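Clp gene regulator (ClgR) (Corynebacterium glutamicum, PDB 3F52) probably binds regulatory DNA through a helix-turn-helix domain and acts as a transcriptional activator of the clp protease genes. Local coordinates at residues B[29-40]-B[73-82]. Sequence-based numbering, arbitrary orientation.
Sequences LGAALRSFRADK and LASVCHALGA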
loop_
_atom_site.group_PDB
_atom_site.type_symbol
_atom_site.label_atom_id
_atom_site.label_comp_id
_atom_site.label_asym_id
_atom_site.label_seq_id
_atom_site.Cartn_x
_atom_site.Cartn_y
_atom_site.Cartn_z
ATOM N N LEU B 29 3.992 5.662 0.687
ATOM C CA LEU B 29 3.232 5.843 -0.548
ATOM C C LEU B 29 3.052 7.317 -0.888
ATOM O O LEU B 29 3.170 7.719 -2.060
ATOM C CB LEU B 29 1.862 5.200 -0.388
ATOM C CG LEU B 29 1.045 4.556 -1.491
ATOM C CD1 LEU B 29 1.892 3.526 -2.232
ATOM C CD2 LEU B 29 -0.239 3.861 -0.891
ATOM N N GLY B 30 2.747 8.130 0.131
ATOM C CA GLY B 30 2.618 9.586 -0.118
ATOM C C GLY B 30 3.911 10.209 -0.624
ATOM O O GLY B 30 3.908 11.041 -1.530
ATOM N N ALA B 31 5.027 9.815 -0.034
ATOM C CA ALA B 31 6.339 10.323 -0.437
ATOM C C ALA B 31 6.656 9.901 -1.884
ATOM O O ALA B 31 7.201 10.698 -2.658
ATOM C CB ALA B 31 7.411 9.850 0.517
ATOM N N ALA B 32 6.287 8.667 -2.245
ATOM C CA ALA B 32 6.476 8.152 -3.614
ATOM C C ALA B 32 5.649 8.994 -4.603
ATOM O O ALA B 32 6.169 9.480 -5.605
ATOM C CB ALA B 32 6.079 6.697 -3.683
ATOM N N LEU B 33 4.368 9.177 -4.288
ATOM C CA LEU B 33 3.470 9.985 -5.130
ATOM C C LEU B 33 4.017 11.380 -5.333
ATOM O O LEU B 33 4.022 11.887 -6.459
ATOM C CB LEU B 33 2.072 10.047 -4.523
ATOM C CG LEU B 33 1.239 8.750 -4.651
ATOM C CD1 LEU B 33 0.047 8.791 -3.702
ATOM C CD2 LEU B 33 0.776 8.494 -6.117
ATOM N N ARG B 34 4.495 11.997 -4.258
ATOM C CA ARG B 34 5.085 13.336 -4.355
ATOM C C ARG B 34 6.289 13.351 -5.312
ATOM O O ARG B 34 6.427 14.250 -6.154
ATOM C CB ARG B 34 5.507 13.857 -2.979
ATOM C CG ARG B 34 6.041 15.307 -3.046
ATOM C CD ARG B 34 6.683 15.787 -1.731
ATOM N NE ARG B 34 5.879 15.486 -0.538
ATOM C CZ ARG B 34 6.221 14.589 0.401
ATOM N NH1 ARG B 34 5.417 14.394 1.439
ATOM N NH2 ARG B 34 7.384 13.907 0.318
ATOM N N SER B 35 7.147 12.337 -5.202
ATOM C CA SER B 35 8.307 12.282 -6.079
ATOM C C SER B 35 7.909 12.034 -7.559
ATOM O O SER B 35 8.503 12.646 -8.451
ATOM C CB SER B 35 9.382 11.310 -5.559
ATOM O OG SER B 35 9.109 9.997 -5.954
ATOM N N PHE B 36 6.887 11.213 -7.821
ATOM C CA PHE B 36 6.399 11.007 -9.193
ATOM C C PHE B 36 5.795 12.302 -9.746
ATOM O O PHE B 36 5.945 12.614 -10.932
ATOM C CB PHE B 36 5.350 9.894 -9.272
ATOM C CG PHE B 36 5.928 8.503 -9.416
ATOM C CD1 PHE B 36 6.452 7.826 -8.306
ATOM C CD2 PHE B 36 5.945 7.865 -10.652
ATOM C CE1 PHE B 36 6.979 6.523 -8.425
ATOM C CE2 PHE B 36 6.464 6.551 -10.794
ATOM C CZ PHE B 36 6.988 5.888 -9.673
ATOM N N ARG B 37 5.105 13.047 -8.889
ATOM C CA ARG B 37 4.533 14.343 -9.296
ATOM C C ARG B 37 5.626 15.363 -9.592
ATOM O O ARG B 37 5.556 16.100 -10.589
ATOM C CB ARG B 37 3.567 14.878 -8.222
ATOM C CG ARG B 37 2.952 16.226 -8.588
ATOM C CD ARG B 37 1.868 16.669 -7.608
ATOM N NE ARG B 37 2.362 16.919 -6.256
ATOM C CZ ARG B 37 3.064 17.989 -5.883
ATOM N NH1 ARG B 37 3.407 18.936 -6.759
ATOM N NH2 ARG B 37 3.435 18.117 -4.618
ATOM N N ALA B 38 6.642 15.404 -8.733
ATOM C CA ALA B 38 7.749 16.342 -8.909
ATOM C C ALA B 38 8.525 16.025 -10.174
ATOM O O ALA B 38 8.918 16.939 -10.907
ATOM C CB ALA B 38 8.663 16.330 -7.700
ATOM N N ASP B 39 8.734 14.734 -10.436
ATOM C CA ASP B 39 9.433 14.291 -11.643
ATOM C C ASP B 39 8.712 14.762 -12.899
ATOM O O ASP B 39 9.347 15.099 -13.901
ATOM C CB ASP B 39 9.559 12.760 -11.691
ATOM C CG ASP B 39 10.654 12.213 -10.766
ATOM O OD1 ASP B 39 11.479 13.002 -10.250
ATOM O OD2 ASP B 39 10.689 10.974 -10.562
ATOM N N LYS B 40 7.384 14.748 -12.845
ATOM C CA LYS B 40 6.567 15.093 -14.002
ATOM C C LYS B 40 6.391 16.607 -14.124
ATOM O O LYS B 40 5.888 17.101 -15.139
ATOM C CB LYS B 40 5.219 14.373 -13.934
ATOM C CG LYS B 40 4.735 13.913 -15.281
ATOM C CD LYS B 40 3.320 13.391 -15.223
ATOM C CE LYS B 40 2.863 12.918 -16.603
ATOM N NZ LYS B 40 3.642 11.739 -17.092
ATOM N N LEU B 73 -6.208 5.449 -5.507
ATOM C CA LEU B 73 -4.792 5.388 -5.824
ATOM C C LEU B 73 -4.571 5.124 -7.318
ATOM O O LEU B 73 -3.694 5.723 -7.946
ATOM C CB LEU B 73 -4.078 4.324 -4.973
ATOM C CG LEU B 73 -2.591 4.120 -5.288
ATOM C CD1 LEU B 73 -1.766 5.407 -5.045
ATOM C CD2 LEU B 73 -2.058 2.965 -4.438
ATOM N N ALA B 74 -5.342 4.210 -7.886
ATOM C CA ALA B 74 -5.189 3.913 -9.297
ATOM C C ALA B 74 -5.466 5.174 -10.133
ATOM O O ALA B 74 -4.781 5.434 -11.127
ATOM C CB ALA B 74 -6.125 2.777 -9.706
ATOM N N SER B 75 -6.455 5.958 -9.719
ATOM C CA SER B 75 -6.816 7.200 -10.422
ATOM C C SER B 75 -5.714 8.254 -10.405
ATOM O O SER B 75 -5.418 8.870 -11.438
ATOM C CB SER B 75 -8.086 7.789 -9.824
ATOM O OG SER B 75 -9.171 6.979 -10.175
ATOM N N VAL B 76 -5.129 8.466 -9.233
ATOM C CA VAL B 76 -4.025 9.417 -9.059
ATOM C C VAL B 76 -2.802 8.983 -9.883
ATOM O O VAL B 76 -2.195 9.806 -10.566
ATOM C CB VAL B 76 -3.684 9.659 -7.537
ATOM C CG1 VAL B 76 -2.504 10.588 -7.364
ATOM C CG2 VAL B 76 -4.908 10.234 -6.783
ATOM N N CYS B 77 -2.476 7.688 -9.852
ATOM C CA CYS B 77 -1.398 7.159 -10.678
ATOM C C CYS B 77 -1.672 7.293 -12.182
ATOM O O CYS B 77 -0.785 7.685 -12.932
ATOM C CB CYS B 77 -1.088 5.708 -10.304
ATOM S SG CYS B 77 -0.420 5.564 -8.629
ATOM N N HIS B 78 -2.877 6.941 -12.628
ATOM C CA HIS B 78 -3.252 7.163 -14.044
ATOM C C HIS B 78 -3.062 8.626 -14.472
ATOM O O HIS B 78 -2.523 8.900 -15.547
ATOM C CB HIS B 78 -4.678 6.682 -14.341
ATOM C CG HIS B 78 -5.043 6.744 -15.795
ATOM N ND1 HIS B 78 -5.757 7.791 -16.342
ATOM C CD2 HIS B 78 -4.788 5.892 -16.816
ATOM C CE1 HIS B 78 -5.932 7.577 -17.635
ATOM N NE2 HIS B 78 -5.351 6.432 -17.948
ATOM N N ALA B 79 -3.491 9.559 -13.619
ATOM C CA ALA B 79 -3.297 10.995 -13.865
ATOM C C ALA B 79 -1.812 11.398 -13.937
ATOM O O ALA B 79 -1.456 12.323 -14.665
ATOM C CB ALA B 79 -4.027 11.812 -12.832
ATOM N N LEU B 80 -0.955 10.707 -13.190
ATOM C CA LEU B 80 0.503 10.890 -13.280
ATOM C C LEU B 80 1.127 10.116 -14.436
ATOM O O LEU B 80 2.306 10.308 -14.756
ATOM C CB LEU B 80 1.180 10.439 -11.976
ATOM C CG LEU B 80 1.115 11.344 -10.740
ATOM C CD1 LEU B 80 1.498 10.557 -9.493
ATOM C CD2 LEU B 80 1.996 12.583 -10.928
ATOM N N GLY B 81 0.361 9.222 -15.051
ATOM C CA GLY B 81 0.893 8.371 -16.118
ATOM C C GLY B 81 1.858 7.340 -15.563
ATOM O O GLY B 81 2.758 6.877 -16.267
ATOM N N ALA B 82 1.656 6.979 -14.298
ATOM C CA ALA B 82 2.512 6.040 -13.585
ATOM C C ALA B 82 1.724 4.764 -13.315
ATOM O O ALA B 82 0.502 4.822 -13.169
ATOM C CB ALA B 82 2.969 6.672 -12.261
#
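In the all-helical helix-turn-helix domain of this XRE-type regulator, Leu33 of helix 25-40 packs as a knob into a hole formed by Leu73, Val76, Cys77 and Leu80 of helix 70-80. The short axes run nearly parallel, inclined by 20° and 10.7 Å apart at closest approach, a spacing bridged by side chains. Both branches of Leu33 are used: Leu73 CD1 lies against both methyls, and Leu33 CD2 also meets Leu80 CD1, Val76 CG1 and, at 4.0 Å, Cys77 SG. One turn earlier, Leu29 and Leu73 meet end to end through their CD2 methyls (4.1 Å); Leu73 also packs on Leu25 of the second subunit, which places this end of the contact near the dimer partner.

Leu80 spreads its two methyls along helix 25-40. Its CG lies beside the backbone N, opposite the carbonyl carbon, and from there CD1 meets Phe36 CB at 3.9 Å and CD2 presses to 3.5 Å against Arg37 CA. The guanidinium group of Arg37 turns elsewhere, forming a salt bridge with Glu62 and a hydrogen bond to the Val42 carbonyl. Phe36 continues toward the chain that follows helix 70-80: its CD2 is 3.6 Å from Ala82 CB, which approaches the ring obliquely, and the Phe36 side chain also packs on Val87 and Glu90 of helix 84-92.

Helix 70-80 closes in a Schellman motif, with Gly81 at positive phi, Ala82 N hydrogen-bonded to Cys77 O and Gly81 N to His78 O. Here Lys40 NZ donates to Leu80 O at 3.0 Å. The donor sits above the carbonyl plane, 44° out of it, and not on a lone pair. The chemistry is therefore graded: apolar side chains, with Leu33 as the knob, join the buried turns, and near the exposed C-terminal ends an ammonium group, whose positive charge would suit the negative end of the helix dipole, bridges the two helices.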